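Local coordinates for protein 6-phospho-alpha-glucosidase (Merdibacter massiliensis, PDB 6VC6) that probably hydrolyses 6-phospho-alpha-glucosides to glucose 6-phosphate, as a family 4 glycosidase that binds NAD and manganese, at residues D125-I130 against E154-E159; Q236-W241 against Y281-E286. All blocks are in the same frame, centred on the assembly; numbering follows the deposited sequence.

Contact 1 of 2, residues D125-I130 against E154-E159; sequences DMIESI and EALRRE. With NAD (nicotinamide-adenine-dinucleotide), chain G.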
# COMPACT_ATOMS: atom_id res chain seq x y z
N ASP A 125 12.96 0.31 9.27
CA ASP A 125 12.95 -1.13 9.06
C ASP A 125 13.05 -1.50 7.58
O ASP A 125 13.60 -2.56 7.26
CB ASP A 125 11.68 -1.73 9.66
CG ASP A 125 11.78 -1.89 11.17
OD1 ASP A 125 12.67 -1.27 11.78
OD2 ASP A 125 10.96 -2.64 11.74
N MSE A 126 12.51 -0.69 6.68
CA MSE A 126 12.60 -0.98 5.26
C MSE A 126 14.02 -0.84 4.75
O MSE A 126 14.47 -1.71 4.01
CB MSE A 126 11.68 -0.11 4.43
CG MSE A 126 10.21 -0.51 4.45
SE MSE A 126 9.83 -2.24 3.63
CE MSE A 126 10.49 -1.92 1.84
N ILE A 127 14.73 0.22 5.11
CA ILE A 127 16.11 0.43 4.68
C ILE A 127 17.02 -0.64 5.25
O ILE A 127 17.93 -1.13 4.58
CB ILE A 127 16.57 1.85 5.06
CG1 ILE A 127 15.87 2.88 4.17
CG2 ILE A 127 18.08 1.98 4.96
CD1 ILE A 127 16.14 4.32 4.55
N GLU A 128 16.77 -1.04 6.51
CA GLU A 128 17.55 -2.12 7.10
C GLU A 128 17.30 -3.44 6.38
O GLU A 128 18.23 -4.24 6.19
CB GLU A 128 17.21 -2.25 8.59
CG GLU A 128 18.06 -3.26 9.34
CD GLU A 128 17.48 -3.60 10.70
OE1 GLU A 128 16.29 -3.97 10.77
OE2 GLU A 128 18.21 -3.49 11.71
N SER A 129 16.06 -3.68 5.95
CA SER A 129 15.73 -4.96 5.32
C SER A 129 16.28 -5.04 3.91
O SER A 129 16.79 -6.10 3.50
CB SER A 129 14.22 -5.16 5.32
OG SER A 129 13.88 -6.39 4.71
N ILE A 130 16.20 -3.95 3.14
CA ILE A 130 16.69 -3.98 1.77
C ILE A 130 18.20 -4.18 1.75
O ILE A 130 18.74 -4.89 0.89
CB ILE A 130 16.28 -2.69 1.02
CG1 ILE A 130 14.76 -2.52 1.05
CG2 ILE A 130 16.80 -2.72 -0.41
CD1 ILE A 130 14.04 -3.07 -0.16
N GLU A 154 9.87 7.44 -1.05
CA GLU A 154 10.74 8.61 -0.99
C GLU A 154 12.04 8.30 -0.25
O GLU A 154 13.12 8.73 -0.67
CB GLU A 154 10.00 9.78 -0.32
CG GLU A 154 10.90 10.93 0.10
CD GLU A 154 11.50 11.69 -1.08
OE1 GLU A 154 11.00 11.52 -2.21
OE2 GLU A 154 12.47 12.44 -0.86
N ALA A 155 11.95 7.55 0.85
CA ALA A 155 13.16 7.19 1.59
C ALA A 155 14.03 6.22 0.79
O ALA A 155 15.26 6.31 0.82
CB ALA A 155 12.78 6.58 2.94
N LEU A 156 13.40 5.28 0.07
CA LEU A 156 14.17 4.34 -0.73
C LEU A 156 14.79 5.01 -1.95
O LEU A 156 15.82 4.54 -2.45
CB LEU A 156 13.28 3.16 -1.15
CG LEU A 156 12.79 2.26 -0.02
CD1 LEU A 156 12.07 1.04 -0.58
CD2 LEU A 156 13.95 1.83 0.87
N ARG A 157 14.18 6.09 -2.43
CA ARG A 157 14.77 6.85 -3.53
C ARG A 157 16.12 7.44 -3.12
O ARG A 157 17.06 7.46 -3.92
CB ARG A 157 13.82 7.95 -3.98
CG ARG A 157 14.39 8.88 -5.04
CD ARG A 157 13.50 10.10 -5.25
NE ARG A 157 13.57 11.04 -4.14
CZ ARG A 157 14.55 11.93 -3.97
NH1 ARG A 157 15.54 12.00 -4.85
NH2 ARG A 157 14.53 12.75 -2.93
N ARG A 158 16.22 7.91 -1.88
CA ARG A 158 17.47 8.49 -1.41
C ARG A 158 18.49 7.42 -1.03
O ARG A 158 19.68 7.57 -1.32
CB ARG A 158 17.21 9.41 -0.21
CG ARG A 158 16.20 10.52 -0.47
CD ARG A 158 16.28 11.57 0.62
NE ARG A 158 15.12 12.46 0.62
CZ ARG A 158 14.95 13.45 1.49
NH1 ARG A 158 15.85 13.67 2.43
NH2 ARG A 158 13.86 14.22 1.42
N GLU A 159 18.04 6.35 -0.38
CA GLU A 159 18.97 5.34 0.12
C GLU A 159 19.55 4.51 -1.02
O GLU A 159 20.73 4.14 -0.98
CB GLU A 159 18.28 4.44 1.14
CG GLU A 159 19.21 3.44 1.81
CD GLU A 159 20.16 4.10 2.80
OE1 GLU A 159 19.75 5.08 3.45
OE2 GLU A 159 21.31 3.62 2.93
PA NAD G . 0.35 -7.61 10.11
O1A NAD G . -0.75 -8.65 10.13
O2A NAD G . 0.84 -7.00 11.40
O5B NAD G . 1.62 -8.22 9.33
C5B NAD G . 2.90 -7.61 9.44
C4B NAD G . 3.97 -8.68 9.53
O4B NAD G . 5.24 -8.12 9.20
C3B NAD G . 4.06 -9.23 10.94
O3B NAD G . 3.99 -10.66 10.90
C2B NAD G . 5.42 -8.81 11.44
O2B NAD G . 6.02 -9.85 12.22
C1B NAD G . 6.20 -8.55 10.17
N9A NAD G . 7.27 -7.54 10.36
C8A NAD G . 7.17 -6.38 11.05
N7A NAD G . 8.35 -5.70 11.03
C5A NAD G . 9.22 -6.43 10.31
C6A NAD G . 10.64 -6.31 9.89
N6A NAD G . 11.38 -5.23 10.25
N1A NAD G . 11.17 -7.31 9.15
C2A NAD G . 10.44 -8.38 8.79
N3A NAD G . 9.16 -8.56 9.14
C4A NAD G . 8.50 -7.64 9.88
O3 NAD G . -0.08 -6.41 9.11
PN NAD G . -1.15 -6.61 7.93
O1N NAD G . -2.45 -5.97 8.37
O2N NAD G . -1.12 -8.04 7.45
O5D NAD G . -0.49 -5.67 6.81
C5D NAD G . 0.61 -6.15 6.03
C4D NAD G . 1.23 -4.97 5.31
O4D NAD G . 0.68 -4.86 3.99
C3D NAD G . 0.92 -3.67 6.03
O3D NAD G . 2.12 -2.90 6.14
C2D NAD G . -0.04 -2.94 5.11
O2D NAD G . 0.15 -1.53 5.18
C1D NAD G . 0.36 -3.49 3.76
N1N NAD G . -0.69 -3.33 2.75
C2N NAD G . -0.43 -2.49 1.75
C3N NAD G . -1.36 -2.27 0.75
C7N NAD G . -1.03 -1.32 -0.36
O7N NAD G . -1.91 -0.93 -1.11
N7N NAD G . 0.24 -0.92 -0.49
C4N NAD G . -2.58 -2.94 0.79
C5N NAD G . -2.83 -3.80 1.86
C6N NAD G . -1.85 -3.99 2.83
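The helical segments 125-130 and 154-159, from helices 113-136 and 149-159, pack with their axes 10.3 Å apart and their N-to-C directions 43° from parallel, the backbones nearest at I127 and L156. The interface has no hydrogen bond across it; it is closed mainly by aliphatic side chains. I127 and L156 run past each other in opposite directions, CG1 of I127 lying 4.0 Å from CD2 of L156. The isoleucine CG1 stands anti to the carbonyl carbon (chi1 -72°) and carries CD1 outward to A155 CB, while CG2 rests 3.7 Å from CG of E159. Replacing this isoleucine by alanine is likely to open a gap beside A155 and L156 and to leave the E159 stem without the CG2 methyl against it. M126, a selenomethionine, is bent at chi2 and chi3 and crosses L156 at about a right angle, CE to CD1 4.1 Å. E159 lays CB and CG against I127, its carboxylate also close to the isoleucine's methyl groups. R157 grips E154 with NE on OE1 and NH2 on OE2, whereas R158 puts NE and NH2 both on OE2; K392 and D396 extend the network. D125 OD2 accepts a hydrogen bond from the adenine amino nitrogen N6A of NAD, 3.0 Å. An apolar seam thus joins two helices of the Rossmann-like NAD-binding domain, with E159, held by H131 and Y399, its one charged side chain.

Contact 2 of 2, residues Q236-W241 against Y281-E286; sequences QRDQSW and YTRADE. With G6P (6-O-phosphono-alpha-D-glucopyranose), chain F.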
# COMPACT_ATOMS: atom_id res chain seq x y z
N GLN A 236 -18.47 -8.60 1.82
CA GLN A 236 -17.47 -9.08 2.75
C GLN A 236 -16.75 -7.96 3.49
O GLN A 236 -15.87 -8.24 4.31
CB GLN A 236 -16.44 -9.95 2.02
CG GLN A 236 -16.99 -11.26 1.49
CD GLN A 236 -16.77 -11.42 -0.00
OE1 GLN A 236 -16.37 -10.47 -0.68
NE2 GLN A 236 -17.02 -12.61 -0.52
N ARG A 237 -17.03 -6.70 3.16
CA ARG A 237 -16.27 -5.58 3.70
C ARG A 237 -16.88 -5.10 5.01
O ARG A 237 -18.10 -5.16 5.22
CB ARG A 237 -16.22 -4.43 2.70
CG ARG A 237 -15.66 -4.82 1.35
CD ARG A 237 -14.28 -5.45 1.48
NE ARG A 237 -13.26 -4.47 1.82
CZ ARG A 237 -12.72 -3.62 0.95
NH1 ARG A 237 -13.09 -3.64 -0.32
NH2 ARG A 237 -11.79 -2.76 1.35
N ASP A 238 -16.02 -4.60 5.89
CA ASP A 238 -16.47 -4.02 7.15
C ASP A 238 -17.22 -2.72 6.88
O ASP A 238 -17.11 -2.11 5.81
CB ASP A 238 -15.29 -3.77 8.08
CG ASP A 238 -14.74 -5.06 8.68
OD1 ASP A 238 -15.53 -5.99 8.91
OD2 ASP A 238 -13.51 -5.13 8.91
N GLN A 239 -17.99 -2.29 7.88
CA GLN A 239 -18.85 -1.12 7.71
C GLN A 239 -18.04 0.14 7.41
O GLN A 239 -18.47 1.00 6.64
CB GLN A 239 -19.72 -0.92 8.95
CG GLN A 239 -20.69 0.25 8.85
CD GLN A 239 -21.66 0.11 7.70
OE1 GLN A 239 -22.20 -0.97 7.46
NE2 GLN A 239 -21.88 1.20 6.97
N SER A 240 -16.85 0.26 8.02
CA SER A 240 -16.02 1.44 7.79
C SER A 240 -15.59 1.55 6.33
O SER A 240 -15.45 2.66 5.81
CB SER A 240 -14.80 1.41 8.71
OG SER A 240 -13.97 0.30 8.42
N TRP A 241 -15.38 0.42 5.66
CA TRP A 241 -15.00 0.46 4.25
C TRP A 241 -16.18 0.82 3.36
O TRP A 241 -16.02 1.50 2.35
CB TRP A 241 -14.39 -0.88 3.82
CG TRP A 241 -12.90 -0.93 3.97
CD1 TRP A 241 -12.18 -1.81 4.72
CD2 TRP A 241 -11.94 -0.06 3.34
NE1 TRP A 241 -10.83 -1.54 4.60
CE2 TRP A 241 -10.67 -0.48 3.76
CE3 TRP A 241 -12.05 1.03 2.46
CZ2 TRP A 241 -9.50 0.16 3.33
CZ3 TRP A 241 -10.89 1.65 2.04
CH2 TRP A 241 -9.63 1.21 2.48
N TYR A 281 -12.28 2.98 19.83
CA TYR A 281 -12.32 1.73 19.06
C TYR A 281 -12.03 2.09 17.61
O TYR A 281 -12.92 2.56 16.90
CB TYR A 281 -13.65 1.01 19.22
CG TYR A 281 -13.65 -0.38 18.63
CD1 TYR A 281 -13.08 -1.44 19.32
CD2 TYR A 281 -14.22 -0.64 17.39
CE1 TYR A 281 -13.08 -2.72 18.80
CE2 TYR A 281 -14.22 -1.91 16.86
CZ TYR A 281 -13.65 -2.95 17.56
OH TYR A 281 -13.65 -4.22 17.03
N THR A 282 -10.80 1.86 17.17
CA THR A 282 -10.33 2.34 15.89
C THR A 282 -10.26 1.20 14.87
O THR A 282 -10.60 0.05 15.15
CB THR A 282 -8.97 3.02 16.04
OG1 THR A 282 -8.00 2.06 16.50
CG2 THR A 282 -9.05 4.15 17.05
N ARG A 283 -9.81 1.55 13.66
CA ARG A 283 -9.73 0.57 12.58
C ARG A 283 -8.74 -0.55 12.91
O ARG A 283 -8.96 -1.71 12.54
CB ARG A 283 -9.35 1.26 11.27
CG ARG A 283 -9.12 0.32 10.10
CD ARG A 283 -10.35 -0.52 9.80
NE ARG A 283 -10.09 -1.50 8.74
CZ ARG A 283 -10.91 -2.49 8.42
NH1 ARG A 283 -12.05 -2.65 9.07
NH2 ARG A 283 -10.59 -3.33 7.44
N ALA A 284 -7.65 -0.21 13.60
CA ALA A 284 -6.71 -1.24 14.03
C ALA A 284 -7.38 -2.25 14.95
O ALA A 284 -7.08 -3.45 14.89
CB ALA A 284 -5.50 -0.60 14.72
N ASP A 285 -8.30 -1.78 15.80
CA ASP A 285 -9.07 -2.71 16.62
C ASP A 285 -10.04 -3.53 15.78
O ASP A 285 -10.28 -4.70 16.07
CB ASP A 285 -9.82 -1.93 17.71
CG ASP A 285 -8.89 -1.18 18.64
OD1 ASP A 285 -7.99 -1.81 19.22
OD2 ASP A 285 -9.06 0.05 18.78
N GLU A 286 -10.60 -2.92 14.73
CA GLU A 286 -11.47 -3.67 13.82
C GLU A 286 -10.71 -4.78 13.13
O GLU A 286 -11.23 -5.89 12.96
CB GLU A 286 -12.09 -2.73 12.79
CG GLU A 286 -12.85 -1.55 13.35
CD GLU A 286 -13.25 -0.57 12.27
OE1 GLU A 286 -13.34 0.65 12.56
OE2 GLU A 286 -13.48 -1.01 11.12
C1 G6P F . -6.34 0.30 1.25
C2 G6P F . -4.90 0.67 0.88
C3 G6P F . -3.84 0.04 1.75
C4 G6P F . -4.30 0.08 3.19
C5 G6P F . -5.48 -0.86 3.31
C6 G6P F . -6.06 -0.77 4.72
O1 G6P F . -7.00 -0.27 0.11
O2 G6P F . -4.66 0.31 -0.49
O3 G6P F . -2.59 0.73 1.62
O4 G6P F . -3.24 -0.36 4.04
O5 G6P F . -6.54 -0.55 2.40
O6 G6P F . -6.73 -1.99 5.02
P G6P F . -7.18 -2.32 6.53
O1P G6P F . -5.92 -2.91 7.13
O2P G6P F . -7.59 -0.99 7.11
O3P G6P F . -8.32 -3.29 6.36
O HOH W 1 -11.24 -6.89 9.71
O HOH W 2 -16.14 -1.32 10.40
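W241 sets the CD1 side of its indole over one face of the R283 guanidinium, the two planes 83° apart, so the guanidinium NH2 lies at the ring's edge. NE1 of W241 and NH2 of R283 are both donors and are not bonded to each other, though 3.4 Å apart. R283 instead spends its N-H groups around its own plane. R283 NE points almost straight at O2P of the G6P phosphate, 3.0 Å away with an N-H...O angle of 172°, and NH2 gives a second bond, to O3P. R283 NH1 is shared by two carboxylates: D238 OD2 at 2.9 Å and E286 OE2 at 3.0 Å, both met on the anti side. With CG anti to the backbone N (chi1 175°) and a bend at chi2, the R283 chain reaches out from the start of its helix to the phosphate. OG of S240 lies 3.0 Å from E286 OE2, and a water accepting from S240 N also donates to that oxygen. CZ2 of W241 comes within 3.2 Å of the sugar ring oxygen O5 of G6P. G6P is also hydrogen-bonded by R93, R291, N147 and E109. The two carboxylates on NH1 fix the rotation of the guanidinium, so that NE and NH2 stay directed at the phosphate, and their negative charge probably offsets that of the arginine within the site.

Overall arrangement
Contact 1 and contact 2 do not touch: their centres are 30 Å apart, their nearest atoms about 17 Å, and they lie on opposite sides of the chain's centre. Contact 1 belongs to the NAD-binding N-terminal part of the family 4 enzyme, contact 2 to its C-terminal part. What relates them is the line of ligands between. Contact 1 meets the adenine end of NAD, whereas contact 2 meets the G6P phosphate. The manganese ion, bound by C170 and H200, is about 8 Å from the W241 side chain but about 13 Å from that of M126, placing contact 2 closer to the active site.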